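Local coordinates for protein putative oxidoreductase with NAD(P)-binding Rossmann-fold domain (PDB 3UUW) that is probably an NAD(P)-dependent oxidoreductase of the Gfo/Idh/MocA family, pairing a Rossmann-fold nucleotide-binding domain with a C-terminal beta-sheet domain, at residues A[122-127]-A[168-173]. Numbering follows the deposited sequence.
Sequences VGFNRR and YIHVID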
loop_
_atom_site.group_PDB
_atom_site.type_symbol
_atom_site.label_atom_id
_atom_site.label_comp_id
_atom_site.label_asym_id
_atom_site.label_seq_id
_atom_site.Cartn_x
_atom_site.Cartn_y
_atom_site.Cartn_z
ATOM N N VAL A 122 -26.260 10.156 22.710
ATOM C CA VAL A 122 -26.045 10.631 21.347
ATOM C C VAL A 122 -25.093 9.676 20.640
ATOM O O VAL A 122 -24.084 9.220 21.207
ATOM C CB VAL A 122 -25.515 12.078 21.322
ATOM C CG1 VAL A 122 -25.157 12.500 19.912
ATOM C CG2 VAL A 122 -26.584 13.031 21.960
ATOM N N GLY A 123 -25.424 9.386 19.379
ATOM C CA GLY A 123 -24.742 8.371 18.594
ATOM C C GLY A 123 -23.408 8.737 17.997
ATOM O O GLY A 123 -23.242 8.794 16.739
ATOM N N PHE A 124 -22.433 8.974 18.862
ATOM C CA PHE A 124 -21.071 9.234 18.391
ATOM C C PHE A 124 -20.398 7.888 18.204
ATOM O O PHE A 124 -19.597 7.442 19.030
ATOM C CB PHE A 124 -20.307 10.169 19.346
ATOM C CG PHE A 124 -20.801 11.587 19.316
ATOM C CD1 PHE A 124 -20.656 12.361 18.167
ATOM C CD2 PHE A 124 -21.379 12.164 20.430
ATOM C CE1 PHE A 124 -21.116 13.634 18.133
ATOM C CE2 PHE A 124 -21.832 13.452 20.385
ATOM C CZ PHE A 124 -21.692 14.185 19.240
ATOM N N ASN A 125 -20.737 7.227 17.093
ATOM C CA ASN A 125 -20.255 5.872 16.839
ATOM C C ASN A 125 -18.737 5.709 16.839
ATOM O O ASN A 125 -18.224 4.644 17.195
ATOM C CB ASN A 125 -20.849 5.307 15.542
ATOM C CG ASN A 125 -20.538 6.169 14.362
ATOM O OD1 ASN A 125 -21.065 7.281 14.255
ATOM N ND2 ASN A 125 -19.636 5.702 13.489
ATOM N N ARG A 126 -18.012 6.760 16.459
ATOM C CA ARG A 126 -16.561 6.672 16.374
ATOM C C ARG A 126 -15.908 6.353 17.726
ATOM O O ARG A 126 -14.859 5.726 17.761
ATOM C CB ARG A 126 -15.997 7.927 15.704
ATOM C CG ARG A 126 -16.292 7.972 14.250
ATOM C CD ARG A 126 -16.159 9.355 13.687
ATOM N NE ARG A 126 -16.356 9.315 12.253
ATOM C CZ ARG A 126 -17.524 9.120 11.663
ATOM N NH1 ARG A 126 -18.643 9.000 12.371
ATOM N NH2 ARG A 126 -17.580 9.062 10.331
ATOM N N ARG A 127 -16.550 6.739 18.836
ATOM C CA ARG A 127 -16.043 6.388 20.169
ATOM C C ARG A 127 -16.069 4.876 20.434
ATOM O O ARG A 127 -15.450 4.385 21.395
ATOM C CB ARG A 127 -16.819 7.118 21.249
ATOM C CG ARG A 127 -16.804 8.616 21.156
ATOM C CD ARG A 127 -17.233 9.182 22.492
ATOM N NE ARG A 127 -17.558 10.599 22.467
ATOM C CZ ARG A 127 -17.800 11.326 23.557
ATOM N NH1 ARG A 127 -17.659 10.802 24.770
ATOM N NH2 ARG A 127 -18.131 12.605 23.442
ATOM N N TYR A 168 -18.907 17.751 10.495
ATOM C CA TYR A 168 -17.638 18.102 11.135
ATOM C C TYR A 168 -17.667 17.751 12.622
ATOM O O TYR A 168 -16.617 17.543 13.232
ATOM C CB TYR A 168 -17.340 19.574 10.975
ATOM C CG TYR A 168 -15.943 20.030 11.337
ATOM C CD1 TYR A 168 -14.805 19.416 10.799
ATOM C CD2 TYR A 168 -15.758 21.136 12.127
ATOM C CE1 TYR A 168 -13.510 19.884 11.102
ATOM C CE2 TYR A 168 -14.458 21.610 12.452
ATOM C CZ TYR A 168 -13.348 20.993 11.916
ATOM O OH TYR A 168 -12.088 21.493 12.216
ATOM N N ILE A 169 -18.868 17.649 13.179
ATOM C CA ILE A 169 -19.036 17.304 14.587
ATOM C C ILE A 169 -18.377 15.960 14.891
ATOM O O ILE A 169 -17.878 15.752 16.003
ATOM C CB ILE A 169 -20.538 17.303 15.007
ATOM C CG1 ILE A 169 -20.688 17.303 16.535
ATOM C CG2 ILE A 169 -21.283 16.111 14.382
ATOM C CD1 ILE A 169 -22.129 17.541 16.975
ATOM N N HIS A 170 -18.383 15.043 13.926
ATOM C CA HIS A 170 -17.717 13.755 14.129
ATOM C C HIS A 170 -16.216 13.898 14.316
ATOM O O HIS A 170 -15.627 13.198 15.142
ATOM C CB HIS A 170 -17.966 12.791 12.973
ATOM C CG HIS A 170 -19.330 12.193 12.969
ATOM N ND1 HIS A 170 -19.809 11.410 13.999
ATOM C CD2 HIS A 170 -20.307 12.224 12.031
ATOM C CE1 HIS A 170 -21.032 11.005 13.705
ATOM N NE2 HIS A 170 -21.354 11.478 12.511
ATOM N N VAL A 171 -15.614 14.800 13.552
ATOM C CA VAL A 171 -14.183 15.073 13.643
ATOM C C VAL A 171 -13.841 15.693 15.010
ATOM O O VAL A 171 -12.916 15.237 15.722
ATOM C CB VAL A 171 -13.727 15.963 12.453
ATOM C CG1 VAL A 171 -12.247 16.325 12.585
ATOM C CG2 VAL A 171 -13.971 15.248 11.121
ATOM N N ILE A 172 -14.594 16.721 15.385
ATOM C CA ILE A 172 -14.403 17.426 16.667
ATOM C C ILE A 172 -14.666 16.483 17.832
ATOM O O ILE A 172 -13.881 16.431 18.766
ATOM C CB ILE A 172 -15.283 18.669 16.754
ATOM C CG1 ILE A 172 -14.882 19.673 15.671
ATOM C CG2 ILE A 172 -15.215 19.343 18.160
ATOM C CD1 ILE A 172 -13.378 20.044 15.652
ATOM N N ASP A 173 -15.754 15.721 17.789
ATOM C CA ASP A 173 -16.009 14.815 18.907
ATOM C C ASP A 173 -14.897 13.774 19.072
ATOM O O ASP A 173 -14.480 13.467 20.188
ATOM C CB ASP A 173 -17.336 14.076 18.768
ATOM C CG ASP A 173 -17.672 13.293 20.026
ATOM O OD1 ASP A 173 -18.072 13.939 21.028
ATOM O OD2 ASP A 173 -17.496 12.055 20.023
HETATM O O HOH W 1 -18.845 9.653 15.983
#
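The carboxylate of D173 is gripped through both oxygens by one edge of the R127 guanidinium. R127 NE donates to D173 OD2 at 2.8 Å with an N-H...O angle of 172°, and R127 NH2 reaches D173 OD1 at 2.8 Å and is just as straight. Each oxygen uses its syn lone pair, and the two flat groups lie nearly coplanar, the signature of a side-on bidentate salt bridge. This pairing fixes the rotation of the carboxylate, which also stacks on F124: its plane is nearly parallel to that of the ring, and D173 CG sits 3.6 Å from F124 CG. D173 extends to this position with CG anti to the backbone N (chi1 -172°), while its CB adds a CH-pi contact over the same ring. I169 CG1 closes on the ring edge at F124 CE1, 4.0 Å away. R127 also forms a salt bridge to E292 through NH1, so its buried guanidinium faces two carboxylates, which probably offset its charge.

One residue earlier, R126 lays NH1 over the centre of the H170 imidazole, 3.1 Å above its plane, with guanidinium and ring planes 33° apart. Its NE pairs with E225 on strand 224-231, which anchors the arginine from the sheet side. A water bridges the same two residues, accepting from R126 N and lying 2.8 Å from H170 ND1; that bond probably restricts rotation of the imidazole.

Together these contacts join the loop leaving strand 120-122, the edge strand of the parallel nucleotide-binding sheet, to helix 160-179, which packs on the large mixed sheet. They form a buried interdomain junction in the two-domain Gfo/Idh/MocA architecture: a Rossmann fold followed by an alpha/beta domain with an open-faced sheet.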